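Local coordinates for protein putative glutathione S-transferase (Corynebacterium glutamicum, PDB 3M1G) that probably acts as a glutathione transferase of the ECM4-like, omega-related group, with a thioredoxin-like domain and a helical domain, at residues H301-H306 and R313-G318; T293-I298 and S322-P327; P139-E144 and P155-D160; I78-L83 and I89-T94. All coordinates share one frame; numbering follows the deposited sequence. Where two conformers were deposited one is given.

Overall arrangement
The four contacts divide between two parts of a glutathione transferase fold. Contact 4 and then contact 3 come first along the chain and build the thioredoxin-like domain. Their centres are about 10 Å apart, their strands 90-93 and 140-143 lie in the same mixed sheet, and they touch through Leu141 and Ile89 and a probable hydrogen bond between Glu144 and Ser90. Contacts 2 and 1, both on helix 295-305, have centres about 16 Å apart; contact 1 is nested inside the loop that contact 2 closes. They tie the chain's tail to its last helix. Contacts 1 and 3 are farthest apart, about 29 Å between centres. Predicted active-site residues come from both parts.

Contact 1. Residues H301-H306 and R313-G318; sequences HYYITH and RIVPVG
The ring of Tyr303 and the pyrrolidine of Pro316 make the central apolar contact between the end of helix 295-305 and the loop that follows it. Pro316 CD stands 3.4 Å from the centroid of the Tyr303 ring and only 4° off its normal, a CH-pi contact over the middle of one face. Tyr303 CG lies anti to the carbonyl carbon (chi1 -79°), which swings the ring toward the loop. Beside it, Ile304 CG1 meets Val315 CG2 at 3.7 Å.

Polar contacts are weaker. Arg313 CA makes a CA-H...O contact with Tyr303 O at 3.6 Å. One water donates a hydrogen bond to Gly318 O and reaches Tyr303 OH only weakly, at 3.4 Å. Asn310 ND2, from the residues between the segments, bonds both Tyr303 O and Ile314 O.

The same helical turn carries Tyr302, whose OH bonds Tyr201 OH and Tyr259 OH; all three are predicted active-site residues, so the contact probably borders the catalytic pocket.

Tyr303 also packs on Val258 of helix 255-259. The other side of the loop meets the second subunit, whose Gln209 and His212 bond Val315 O and Val317 N, so loop 313-318 lies between helix 295-305 and that subunit.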
loop_
_atom_site.group_PDB
_atom_site.type_symbol
_atom_site.label_atom_id
_atom_site.label_comp_id
_atom_site.label_asym_id
_atom_site.label_seq_id
_atom_site.Cartn_x
_atom_site.Cartn_y
_atom_site.Cartn_z
ATOM N N HIS A 301 15.031 6.120 -5.936
ATOM C CA HIS A 301 14.870 6.812 -7.204
ATOM C C HIS A 301 13.443 7.357 -7.339
ATOM O O HIS A 301 13.223 8.525 -7.619
ATOM C CB HIS A 301 15.165 5.919 -8.395
ATOM C CG HIS A 301 14.748 6.540 -9.692
ATOM N ND1 HIS A 301 15.465 7.559 -10.284
ATOM C CD2 HIS A 301 13.646 6.359 -10.458
ATOM C CE1 HIS A 301 14.823 7.974 -11.363
ATOM N NE2 HIS A 301 13.718 7.264 -11.492
ATOM N N TYR A 302 12.468 6.512 -7.107
ATOM C CA TYR A 302 11.094 6.910 -7.380
ATOM C C TYR A 302 10.633 7.958 -6.373
ATOM O O TYR A 302 10.098 9.002 -6.754
ATOM C CB TYR A 302 10.179 5.682 -7.339
ATOM C CG TYR A 302 10.224 4.867 -8.590
ATOM C CD1 TYR A 302 11.172 3.863 -8.751
ATOM C CD2 TYR A 302 9.334 5.108 -9.629
ATOM C CE1 TYR A 302 11.221 3.101 -9.893
ATOM C CE2 TYR A 302 9.370 4.361 -10.795
ATOM C CZ TYR A 302 10.344 3.361 -10.934
ATOM O OH TYR A 302 10.390 2.574 -12.073
ATOM N N TYR A 303 10.848 7.669 -5.094
ATOM C CA TYR A 303 10.275 8.477 -4.005
ATOM C C TYR A 303 11.006 9.805 -3.838
ATOM O O TYR A 303 10.392 10.784 -3.382
ATOM C CB TYR A 303 10.254 7.711 -2.667
ATOM C CG TYR A 303 9.124 6.720 -2.530
ATOM C CD1 TYR A 303 7.834 7.145 -2.188
ATOM C CD2 TYR A 303 9.317 5.355 -2.758
ATOM C CE1 TYR A 303 6.768 6.218 -2.040
ATOM C CE2 TYR A 303 8.252 4.431 -2.602
ATOM C CZ TYR A 303 6.991 4.893 -2.259
ATOM O OH TYR A 303 5.949 4.021 -2.117
ATOM N N ILE A 304 12.301 9.857 -4.172
ATOM C CA ILE A 304 13.071 11.111 -4.033
ATOM C C ILE A 304 13.006 11.958 -5.306
ATOM O O ILE A 304 12.762 13.134 -5.258
ATOM C CB ILE A 304 14.539 10.850 -3.663
ATOM C CG1 ILE A 304 14.604 10.220 -2.267
ATOM C CG2 ILE A 304 15.370 12.163 -3.692
ATOM C CD1 ILE A 304 16.031 9.765 -1.866
ATOM N N THR A 305 13.152 11.317 -6.443
ATOM C CA THR A 305 13.195 11.987 -7.745
ATOM C C THR A 305 11.876 12.542 -8.251
ATOM O O THR A 305 11.877 13.551 -8.933
ATOM C CB THR A 305 13.753 10.950 -8.766
ATOM O OG1 THR A 305 15.139 10.806 -8.474
ATOM C CG2 THR A 305 13.508 11.310 -10.211
ATOM N N HIS A 306 10.757 11.887 -7.947
ATOM C CA HIS A 306 9.471 12.309 -8.488
ATOM C C HIS A 306 8.806 13.285 -7.521
ATOM O O HIS A 306 7.766 12.973 -6.879
ATOM C CB HIS A 306 8.555 11.118 -8.767
ATOM C CG HIS A 306 9.075 10.176 -9.804
ATOM N ND1 HIS A 306 8.660 8.864 -9.891
ATOM C CD2 HIS A 306 9.996 10.345 -10.785
ATOM C CE1 HIS A 306 9.293 8.270 -10.889
ATOM N NE2 HIS A 306 10.106 9.147 -11.448
ATOM N N ARG A 313 9.724 14.166 -0.580
ATOM C CA ARG A 313 10.865 13.309 -0.907
ATOM C C ARG A 313 11.251 12.261 0.154
ATOM O O ARG A 313 12.375 11.746 0.152
ATOM C CB ARG A 313 12.097 14.156 -1.277
ATOM C CG ARG A 313 11.853 15.087 -2.436
ATOM C CD ARG A 313 13.180 15.620 -3.012
ATOM N NE ARG A 313 13.130 17.044 -2.989
ATOM C CZ ARG A 313 13.152 17.874 -4.032
ATOM N NH1 ARG A 313 13.273 17.442 -5.283
ATOM N NH2 ARG A 313 13.069 19.189 -3.784
ATOM N N ILE A 314 10.298 11.875 0.996
ATOM C CA ILE A 314 10.539 10.867 2.009
ATOM C C ILE A 314 10.357 9.502 1.375
ATOM O O ILE A 314 9.477 9.315 0.529
ATOM C CB ILE A 314 9.627 11.121 3.195
ATOM C CG1 ILE A 314 10.145 12.371 3.909
ATOM C CG2 ILE A 314 9.566 9.919 4.176
ATOM C CD1 ILE A 314 9.243 12.857 4.925
ATOM N N VAL A 315 11.232 8.571 1.739
ATOM C CA VAL A 315 11.148 7.190 1.293
ATOM C C VAL A 315 10.543 6.339 2.417
ATOM O O VAL A 315 11.091 6.298 3.510
ATOM C CB VAL A 315 12.553 6.629 0.932
ATOM C CG1 VAL A 315 12.453 5.204 0.305
ATOM C CG2 VAL A 315 13.306 7.580 -0.043
ATOM N N PRO A 316 9.400 5.681 2.170
ATOM C CA PRO A 316 8.831 4.853 3.229
ATOM C C PRO A 316 9.795 3.759 3.678
ATOM O O PRO A 316 10.529 3.207 2.850
ATOM C CB PRO A 316 7.592 4.206 2.562
ATOM C CG PRO A 316 7.318 5.000 1.334
ATOM C CD PRO A 316 8.645 5.575 0.914
ATOM N N VAL A 317 9.767 3.420 4.954
ATOM C CA VAL A 317 10.581 2.308 5.459
ATOM C C VAL A 317 10.065 0.990 4.873
ATOM O O VAL A 317 10.851 0.136 4.510
ATOM C CB VAL A 317 10.612 2.241 7.003
ATOM C CG1 VAL A 317 11.529 1.054 7.481
ATOM C CG2 VAL A 317 11.146 3.564 7.539
ATOM N N GLY A 318 8.745 0.869 4.724
ATOM C CA GLY A 318 8.163 -0.339 4.193
ATOM C C GLY A 318 8.140 -0.415 2.686
ATOM O O GLY A 318 8.576 0.505 1.993
HETATM O O HOH W 1 7.314 1.732 0.054
#

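Contact 2. Residues T293-I298 and S322-P327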
loop_
_atom_site.group_PDB
_atom_site.type_symbol
_atom_site.label_atom_id
_atom_site.label_comp_id
_atom_site.label_asym_id
_atom_site.label_seq_id
_atom_site.Cartn_x
_atom_site.Cartn_y
_atom_site.Cartn_z
ATOM N N THR A 293 18.697 -7.074 -8.284
ATOM C CA THR A 293 17.591 -6.246 -7.780
ATOM C C THR A 293 18.056 -5.520 -6.516
ATOM O O THR A 293 18.326 -6.172 -5.492
ATOM C CB THR A 293 16.359 -7.100 -7.471
ATOM O OG1 THR A 293 15.963 -7.803 -8.652
ATOM C CG2 THR A 293 15.160 -6.234 -6.969
ATOM N N ASP A 294 18.186 -4.197 -6.616
ATOM C CA ASP A 294 18.593 -3.352 -5.487
ATOM C C ASP A 294 17.384 -2.540 -5.017
ATOM O O ASP A 294 17.015 -1.520 -5.628
ATOM C CB ASP A 294 19.765 -2.444 -5.878
ATOM C CG ASP A 294 20.364 -1.673 -4.678
ATOM O OD1 ASP A 294 19.579 -1.299 -3.790
ATOM O OD2 ASP A 294 21.618 -1.443 -4.653
ATOM N N PHE A 295 16.759 -3.011 -3.944
ATOM C CA PHE A 295 15.504 -2.411 -3.482
ATOM C C PHE A 295 15.694 -0.983 -2.974
ATOM O O PHE A 295 14.810 -0.146 -3.150
ATOM C CB PHE A 295 14.843 -3.273 -2.417
ATOM C CG PHE A 295 14.234 -4.536 -2.950
ATOM C CD1 PHE A 295 13.073 -4.496 -3.680
ATOM C CD2 PHE A 295 14.815 -5.769 -2.692
ATOM C CE1 PHE A 295 12.494 -5.656 -4.141
ATOM C CE2 PHE A 295 14.263 -6.916 -3.147
ATOM C CZ PHE A 295 13.079 -6.867 -3.881
ATOM N N THR A 296 16.855 -0.695 -2.391
ATOM C CA THR A 296 17.152 0.662 -1.914
ATOM C C THR A 296 17.232 1.655 -3.048
ATOM O O THR A 296 16.650 2.721 -2.959
ATOM C CB THR A 296 18.440 0.700 -1.079
ATOM O OG1 THR A 296 18.264 -0.156 0.050
ATOM C CG2 THR A 296 18.778 2.131 -0.587
ATOM N N GLU A 297 17.941 1.306 -4.132
ATOM C CA GLU A 297 18.071 2.235 -5.249
ATOM C C GLU A 297 16.771 2.354 -5.993
ATOM O O GLU A 297 16.443 3.430 -6.480
ATOM C CB GLU A 297 19.209 1.834 -6.203
ATOM C CG GLU A 297 20.549 2.075 -5.538
ATOM C CD GLU A 297 21.744 2.067 -6.459
ATOM O OE1 GLU A 297 21.573 2.001 -7.687
ATOM O OE2 GLU A 297 22.877 2.169 -5.928
ATOM N N ILE A 298 16.014 1.282 -6.087
ATOM C CA ILE A 298 14.660 1.374 -6.680
ATOM C C ILE A 298 13.807 2.406 -5.887
ATOM O O ILE A 298 13.326 3.389 -6.468
ATOM C CB ILE A 298 13.980 -0.015 -6.725
ATOM C CG1 ILE A 298 14.657 -0.916 -7.769
ATOM C CG2 ILE A 298 12.435 0.075 -6.965
ATOM C CD1 ILE A 298 14.305 -2.399 -7.616
ATOM N N SER A 322 10.801 -9.288 3.407
ATOM C CA SER A 322 11.389 -10.540 3.811
ATOM C C SER A 322 10.695 -11.733 3.132
ATOM O O SER A 322 11.306 -12.773 2.940
ATOM C CB SER A 322 11.410 -10.670 5.346
ATOM O OG SER A 322 10.088 -10.806 5.827
ATOM N N GLY A 323 9.448 -11.561 2.700
ATOM C CA GLY A 323 8.713 -12.594 1.986
ATOM C C GLY A 323 9.316 -13.084 0.680
ATOM O O GLY A 323 9.016 -14.186 0.263
ATOM N N PHE A 324 10.141 -12.253 0.029
ATOM C CA PHE A 324 10.760 -12.587 -1.243
ATOM C C PHE A 324 11.602 -13.866 -1.163
ATOM O O PHE A 324 11.777 -14.534 -2.167
ATOM C CB PHE A 324 11.646 -11.436 -1.775
ATOM C CG PHE A 324 10.912 -10.442 -2.625
ATOM C CD1 PHE A 324 10.589 -10.720 -3.932
ATOM C CD2 PHE A 324 10.478 -9.255 -2.089
ATOM C CE1 PHE A 324 9.920 -9.802 -4.705
ATOM C CE2 PHE A 324 9.785 -8.321 -2.871
ATOM C CZ PHE A 324 9.514 -8.591 -4.159
ATOM N N ALA A 325 12.082 -14.179 0.029
ATOM C CA ALA A 325 12.960 -15.324 0.279
ATOM C C ALA A 325 12.230 -16.582 0.755
ATOM O O ALA A 325 12.873 -17.566 0.991
ATOM C CB ALA A 325 14.062 -14.949 1.338
ATOM N N THR A 326 10.905 -16.547 0.896
ATOM C CA THR A 326 10.184 -17.660 1.456
ATOM C C THR A 326 9.849 -18.702 0.376
ATOM O O THR A 326 9.817 -18.365 -0.819
ATOM C CB THR A 326 8.867 -17.171 2.151
ATOM O OG1 THR A 326 8.006 -16.512 1.190
ATOM C CG2 THR A 326 9.193 -16.239 3.352
ATOM N N PRO A 327 9.594 -19.967 0.775
ATOM C CA PRO A 327 9.221 -21.008 -0.216
ATOM C C PRO A 327 8.006 -20.598 -1.050
ATOM O O PRO A 327 6.994 -20.172 -0.497
ATOM C CB PRO A 327 8.883 -22.228 0.653
ATOM C CG PRO A 327 9.748 -22.036 1.906
ATOM C CD PRO A 327 9.701 -20.530 2.139
#
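Two phenylalanines, Phe295 and Phe324, make the whole contact between these segments. Their side chains come from opposite directions, and Phe295 CZ points onto the Phe324 ring, 3.7 Å from Phe324 CE2. The meeting is not symmetric: CZ of Phe295 sits over one face of the Phe324 ring, displaced toward its rim, while Phe324 approaches the Phe295 ring obliquely. The centroids are 5.2 Å apart and the planes inclined at 44°, an oblique apolar pair of two buried rings. Phe295 CG is anti to the carbonyl carbon (chi1 -73°), which aims the ring at Phe324.

The next shell holds each ring in place. Thr293 CG2 lies over one face of the Phe295 ring, near its rim. Phe324 meets the Phe284 ring and, edge-to-face, that of Trp277, so it belongs to an aromatic cluster.

Farther out, the backbones on which the rings ride are fixed. Asp294 is the N-cap of helix 295-305: its OD1 accepts from Glu297 N at 3.1 Å, nearly straight at 164°, with the donor above the carboxylate plane. At the end of the short 3-10 segment 322-325, Gly323 O receives two bonds, from Thr326 N at 3.1 Å and from Thr326 OG1 at 2.7 Å, the hydroxyl lying in the carbonyl plane on a lone pair. Gln285 NE2 bonds both Phe324 O and Thr326 O.

Val253 touches both phenylalanines, so in the helical C-terminal part of the transferase helix 243-253 backs the place where the start of helix 295-305 meets the chain's later loop.

Contact 3. Residues P139-E144 and P155-D160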
loop_
_atom_site.group_PDB
_atom_site.type_symbol
_atom_site.label_atom_id
_atom_site.label_comp_id
_atom_site.label_asym_id
_atom_site.label_seq_id
_atom_site.Cartn_x
_atom_site.Cartn_y
_atom_site.Cartn_z
ATOM N N PRO A 139 18.039 1.999 -20.938
ATOM C CA PRO A 139 19.318 1.340 -21.223
ATOM C C PRO A 139 19.794 1.665 -22.633
ATOM O O PRO A 139 18.978 1.959 -23.499
ATOM C CB PRO A 139 18.990 -0.149 -21.124
ATOM C CG PRO A 139 17.532 -0.247 -21.514
ATOM C CD PRO A 139 16.908 1.076 -21.084
ATOM N N ALA A 140 21.107 1.598 -22.821
ATOM C CA ALA A 140 21.744 1.796 -24.110
ATOM C C ALA A 140 22.968 0.909 -24.240
ATOM O O ALA A 140 23.657 0.625 -23.251
ATOM C CB ALA A 140 22.148 3.281 -24.308
ATOM N N LEU A 141 23.236 0.476 -25.475
ATOM C CA LEU A 141 24.547 -0.103 -25.811
ATOM C C LEU A 141 25.381 0.984 -26.464
ATOM O O LEU A 141 24.918 1.683 -27.382
ATOM C CB LEU A 141 24.399 -1.344 -26.706
ATOM C CG LEU A 141 23.798 -2.591 -26.042
ATOM C CD1 LEU A 141 23.354 -3.570 -27.154
ATOM C CD2 LEU A 141 24.881 -3.207 -25.138
ATOM N N VAL A 142 26.581 1.174 -25.914
ATOM C CA VAL A 142 27.480 2.249 -26.284
ATOM C C VAL A 142 28.818 1.672 -26.780
ATOM O O VAL A 142 29.354 0.750 -26.169
ATOM C CB VAL A 142 27.743 3.151 -25.050
ATOM C CG1 VAL A 142 28.730 4.217 -25.358
ATOM C CG2 VAL A 142 26.385 3.798 -24.574
ATOM N N GLU A 143 29.341 2.212 -27.879
ATOM C CA GLU A 143 30.664 1.824 -28.349
ATOM C C GLU A 143 31.682 2.484 -27.442
ATOM O O GLU A 143 31.751 3.717 -27.424
ATOM C CB GLU A 143 30.882 2.224 -29.815
ATOM C CG GLU A 143 32.294 1.913 -30.311
ATOM C CD GLU A 143 32.510 2.196 -31.774
ATOM O OE1 GLU A 143 32.309 3.349 -32.224
ATOM O OE2 GLU A 143 32.952 1.263 -32.480
ATOM N N GLU A 144 32.421 1.699 -26.660
ATOM C CA GLU A 144 33.362 2.253 -25.669
ATOM C C GLU A 144 34.384 3.243 -26.234
ATOM O O GLU A 144 34.633 4.266 -25.643
ATOM C CB GLU A 144 34.147 1.150 -24.964
ATOM C CG GLU A 144 33.430 0.457 -23.799
ATOM C CD GLU A 144 34.206 -0.787 -23.337
ATOM O OE1 GLU A 144 35.393 -0.889 -23.695
ATOM O OE2 GLU A 144 33.662 -1.664 -22.642
ATOM N N PRO A 155 13.594 -3.286 -26.433
ATOM C CA PRO A 155 13.080 -4.614 -26.869
ATOM C C PRO A 155 14.045 -5.390 -27.804
ATOM O O PRO A 155 14.218 -6.594 -27.620
ATOM C CB PRO A 155 11.779 -4.289 -27.605
ATOM C CG PRO A 155 11.376 -2.859 -27.065
ATOM C CD PRO A 155 12.696 -2.180 -26.866
ATOM N N SER A 156 14.691 -4.727 -28.756
ATOM C CA SER A 156 15.607 -5.437 -29.604
ATOM C C SER A 156 16.920 -5.766 -28.907
ATOM O O SER A 156 17.582 -6.750 -29.273
ATOM C CB SER A 156 15.831 -4.719 -30.957
ATOM O OG SER A 156 16.555 -3.549 -30.775
ATOM N N ILE A 157 17.269 -5.040 -27.848
ATOM C CA ILE A 157 18.494 -5.341 -27.136
ATOM C C ILE A 157 18.453 -6.751 -26.571
ATOM O O ILE A 157 19.374 -7.514 -26.787
ATOM C CB ILE A 157 18.851 -4.281 -26.048
ATOM C CG1 ILE A 157 19.283 -2.990 -26.733
ATOM C CG2 ILE A 157 19.998 -4.776 -25.115
ATOM C CD1 ILE A 157 19.519 -1.792 -25.787
ATOM N N THR A 158 17.384 -7.124 -25.876
ATOM C CA THR A 158 17.329 -8.431 -25.232
ATOM C C THR A 158 17.092 -9.540 -26.262
ATOM O O THR A 158 17.677 -10.620 -26.151
ATOM C CB THR A 158 16.264 -8.491 -24.079
ATOM O OG1 THR A 158 15.005 -8.006 -24.571
ATOM C CG2 THR A 158 16.713 -7.610 -22.861
ATOM N N ILE A 159 16.296 -9.274 -27.292
ATOM C CA ILE A 159 16.118 -10.271 -28.338
ATOM C C ILE A 159 17.468 -10.534 -28.991
ATOM O O ILE A 159 17.885 -11.676 -29.173
ATOM C CB ILE A 159 15.061 -9.840 -29.391
ATOM C CG1 ILE A 159 13.678 -9.746 -28.778
ATOM C CG2 ILE A 159 14.997 -10.806 -30.538
ATOM C CD1 ILE A 159 13.269 -11.005 -27.981
ATOM N N ASP A 160 18.190 -9.472 -29.303
ATOM C CA ASP A 160 19.502 -9.637 -29.951
ATOM C C ASP A 160 20.548 -10.275 -29.029
ATOM O O ASP A 160 21.359 -11.087 -29.492
ATOM C CB ASP A 160 19.977 -8.322 -30.554
ATOM C CG ASP A 160 19.130 -7.900 -31.783
ATOM O OD1 ASP A 160 18.306 -8.724 -32.299
ATOM O OD2 ASP A 160 19.330 -6.761 -32.280
#
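Leu141 and Ile157 are the residues whose CA atoms come nearest across this contact, at 8.1 Å, a spacing wide enough for side chains to fill. Residues 140-143 form an extended strand, and 155-160 lie in helix 154-163, with Asp160 N bonded to Ser156 O at 2.8 Å. No hydrogen bond joins the two segments. Just before the strand, Pro139 follows a cis peptide bond.

The side-chain contact is purely apolar. Leu141 and Ile157 reach toward each other tip to tip, and Leu141 CD1 fits against the two carbons borne by CB of Ile157, 4.1 Å from Ile157 CG2 and equally far from Ile157 CG1. In Ile157, CG2 lies anti to the backbone N while CG1 is anti to the carbonyl carbon (chi1 -71°); this turns the CG1/CG2 side of the residue to the strand, where the leucine methyl sits against both. Toward the start of the strand, Ile157 CD1 lies 4.4 Å from Pro139 O, a looser approach.

On its strand, Leu141 bonds through its backbone with Val150 and Thr151, and its side chain rests on Leu64 of strand 62-66. Ile157 and Pro139 both touch Thr76 of helix 71-83, so two helices share this side of the sheet.

Packing a helix on the mixed sheet in this way is characteristic of the thioredoxin-like domain of glutathione transferases. A cis-proline leading into a central strand is a hallmark of that fold, and Pro139 has its side chain about 5 Å from that of Cys70, the predicted nucleophile.

Contact 4. Residues I78-L83 and I89-T94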
loop_
_atom_site.group_PDB
_atom_site.type_symbol
_atom_site.label_atom_id
_atom_site.label_comp_id
_atom_site.label_asym_id
_atom_site.label_seq_id
_atom_site.Cartn_x
_atom_site.Cartn_y
_atom_site.Cartn_z
ATOM N N ILE A 78 19.399 -8.426 -16.483
ATOM C CA ILE A 78 19.034 -9.808 -16.159
ATOM C C ILE A 78 19.489 -10.725 -17.330
ATOM O O ILE A 78 20.053 -11.781 -17.106
ATOM C CB ILE A 78 17.494 -9.962 -15.986
ATOM C CG1 ILE A 78 16.988 -9.244 -14.702
ATOM C CG2 ILE A 78 17.110 -11.389 -15.951
ATOM C CD1 ILE A 78 15.414 -8.953 -14.694
ATOM N N THR A 79 19.207 -10.304 -18.562
ATOM C CA THR A 79 19.488 -11.124 -19.726
ATOM C C THR A 79 21.011 -11.287 -19.883
ATOM O O THR A 79 21.498 -12.394 -20.128
ATOM C CB THR A 79 18.837 -10.521 -20.972
ATOM O OG1 THR A 79 17.416 -10.431 -20.755
ATOM C CG2 THR A 79 19.118 -11.380 -22.220
ATOM N N ARG A 80 21.749 -10.192 -19.713
ATOM C CA ARG A 80 23.212 -10.223 -19.765
ATOM C C ARG A 80 23.795 -11.225 -18.773
ATOM O O ARG A 80 24.713 -12.006 -19.114
ATOM C CB ARG A 80 23.811 -8.831 -19.569
ATOM C CG ARG A 80 25.337 -8.727 -19.528
ATOM C CD ARG A 80 25.775 -7.298 -19.480
ATOM N NE ARG A 80 27.184 -7.093 -19.110
ATOM C CZ ARG A 80 27.646 -6.965 -17.864
ATOM N NH1 ARG A 80 26.848 -7.056 -16.802
ATOM N NH2 ARG A 80 28.934 -6.749 -17.675
ATOM N N ARG A 81 23.271 -11.218 -17.554
ATOM C CA ARG A 81 23.708 -12.187 -16.562
ATOM C C ARG A 81 23.301 -13.646 -16.903
ATOM O O ARG A 81 24.137 -14.562 -16.831
ATOM C CB ARG A 81 23.230 -11.787 -15.180
ATOM C CG ARG A 81 23.618 -12.781 -14.078
ATOM C CD ARG A 81 23.872 -12.133 -12.740
ATOM N NE ARG A 81 24.185 -13.173 -11.764
ATOM C CZ ARG A 81 25.347 -13.830 -11.709
ATOM N NH1 ARG A 81 26.363 -13.533 -12.533
ATOM N NH2 ARG A 81 25.509 -14.772 -10.801
ATOM N N LEU A 82 22.041 -13.870 -17.258
ATOM C CA LEU A 82 21.575 -15.204 -17.531
ATOM C C LEU A 82 22.382 -15.851 -18.646
ATOM O O LEU A 82 22.727 -17.032 -18.558
ATOM C CB LEU A 82 20.092 -15.206 -17.898
ATOM C CG LEU A 82 19.075 -15.059 -16.758
ATOM C CD1 LEU A 82 17.677 -14.931 -17.352
ATOM C CD2 LEU A 82 19.167 -16.267 -15.821
ATOM N N LEU A 83 22.706 -15.067 -19.684
ATOM C CA LEU A 83 23.393 -15.602 -20.855
ATOM C C LEU A 83 24.903 -15.694 -20.728
ATOM O O LEU A 83 25.535 -16.331 -21.566
ATOM C CB LEU A 83 23.040 -14.788 -22.102
ATOM C CG LEU A 83 21.529 -14.834 -22.424
ATOM C CD1 LEU A 83 21.261 -13.907 -23.637
ATOM C CD2 LEU A 83 21.041 -16.262 -22.701
ATOM N N ILE A 89 30.559 -7.819 -22.823
ATOM C CA ILE A 89 29.953 -6.494 -22.860
ATOM C C ILE A 89 30.082 -5.935 -21.451
ATOM O O ILE A 89 29.665 -6.572 -20.457
ATOM C CB ILE A 89 28.462 -6.563 -23.224
ATOM C CG1 ILE A 89 28.261 -7.185 -24.607
ATOM C CG2 ILE A 89 27.756 -5.186 -23.115
ATOM C CD1 ILE A 89 26.752 -7.605 -24.896
ATOM N N SER A 90 30.691 -4.757 -21.341
ATOM C CA SER A 90 30.928 -4.141 -20.034
ATOM C C SER A 90 29.645 -3.472 -19.535
ATOM O O SER A 90 28.659 -3.369 -20.273
ATOM C CB SER A 90 32.084 -3.125 -20.106
ATOM O OG SER A 90 31.767 -2.057 -20.990
ATOM N N LEU A 91 29.666 -3.011 -18.287
ATOM C CA LEU A 91 28.455 -2.486 -17.614
ATOM C C LEU A 91 28.777 -1.138 -16.982
ATOM O O LEU A 91 29.740 -1.027 -16.228
ATOM C CB LEU A 91 27.951 -3.412 -16.510
ATOM C CG LEU A 91 26.655 -2.982 -15.806
ATOM C CD1 LEU A 91 25.452 -3.040 -16.783
ATOM C CD2 LEU A 91 26.374 -3.829 -14.558
ATOM N N GLY A 92 27.993 -0.129 -17.352
ATOM C CA GLY A 92 28.016 1.168 -16.692
ATOM C C GLY A 92 26.667 1.405 -15.996
ATOM O O GLY A 92 25.622 1.190 -16.587
ATOM N N LEU A 93 26.704 1.813 -14.737
ATOM C CA LEU A 93 25.490 2.144 -13.969
ATOM C C LEU A 93 25.329 3.667 -13.816
ATOM O O LEU A 93 26.288 4.345 -13.450
ATOM C CB LEU A 93 25.544 1.455 -12.618
ATOM C CG LEU A 93 25.538 -0.067 -12.744
ATOM C CD1 LEU A 93 25.904 -0.693 -11.416
ATOM C CD2 LEU A 93 24.203 -0.610 -13.247
ATOM N N THR A 94 24.131 4.178 -14.124
ATOM C CA THR A 94 23.811 5.623 -14.106
ATOM C C THR A 94 22.396 5.810 -13.562
ATOM O O THR A 94 21.865 4.896 -12.929
ATOM C CB THR A 94 23.855 6.238 -15.528
ATOM O OG1 THR A 94 23.755 7.670 -15.454
ATOM C CG2 THR A 94 22.700 5.697 -16.385
#
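Arg80 binds the carbonyl of Ile89 with two nitrogens, making the hydrogen bonds between the two segments, one on helix 71-83 and the other entering strand 90-93. NE and NH2 of Arg80 each lie 2.9 Å from Ile89 O, a side-on grip by NE and one N-H of NH2 in which both donors converge on a single atom. The oxygen sits in the guanidinium plane, but the two donors meet the carbonyl differently: NH2 arrives in its plane, whereas NE stands 40° above it. Neither bond is straight, the angles at hydrogen being 148° for NE and 145° for NH2. CG of Arg80 is anti to the backbone N and the chain stays extended as far as NE, carrying the guanidinium to the strand.

These segments are the helix and second strand of the beta-alpha-beta unit formed by strand 62-66, helix 71-83 and strand 90-93, the crossover expected at the start of a thioredoxin-like domain. Backbone bonds from Ser90 and Gly92 to strand 62-66 complete its parallel pair.

Packing over the flat face adds to the bonds. Leu91 CB lies over one face of the guanidinium, 3.4 Å above its plane and toward the rim, with CB 3.7 Å from Arg80 NH2. Leu91 CD2 continues past it, 4.0 Å from Arg80 NH1.

NH1 of Arg80 also makes a salt bridge with Glu352, a second partner that probably steadies the charge, while Ser90 OG bonds Glu144, just past the end of strand 140-143.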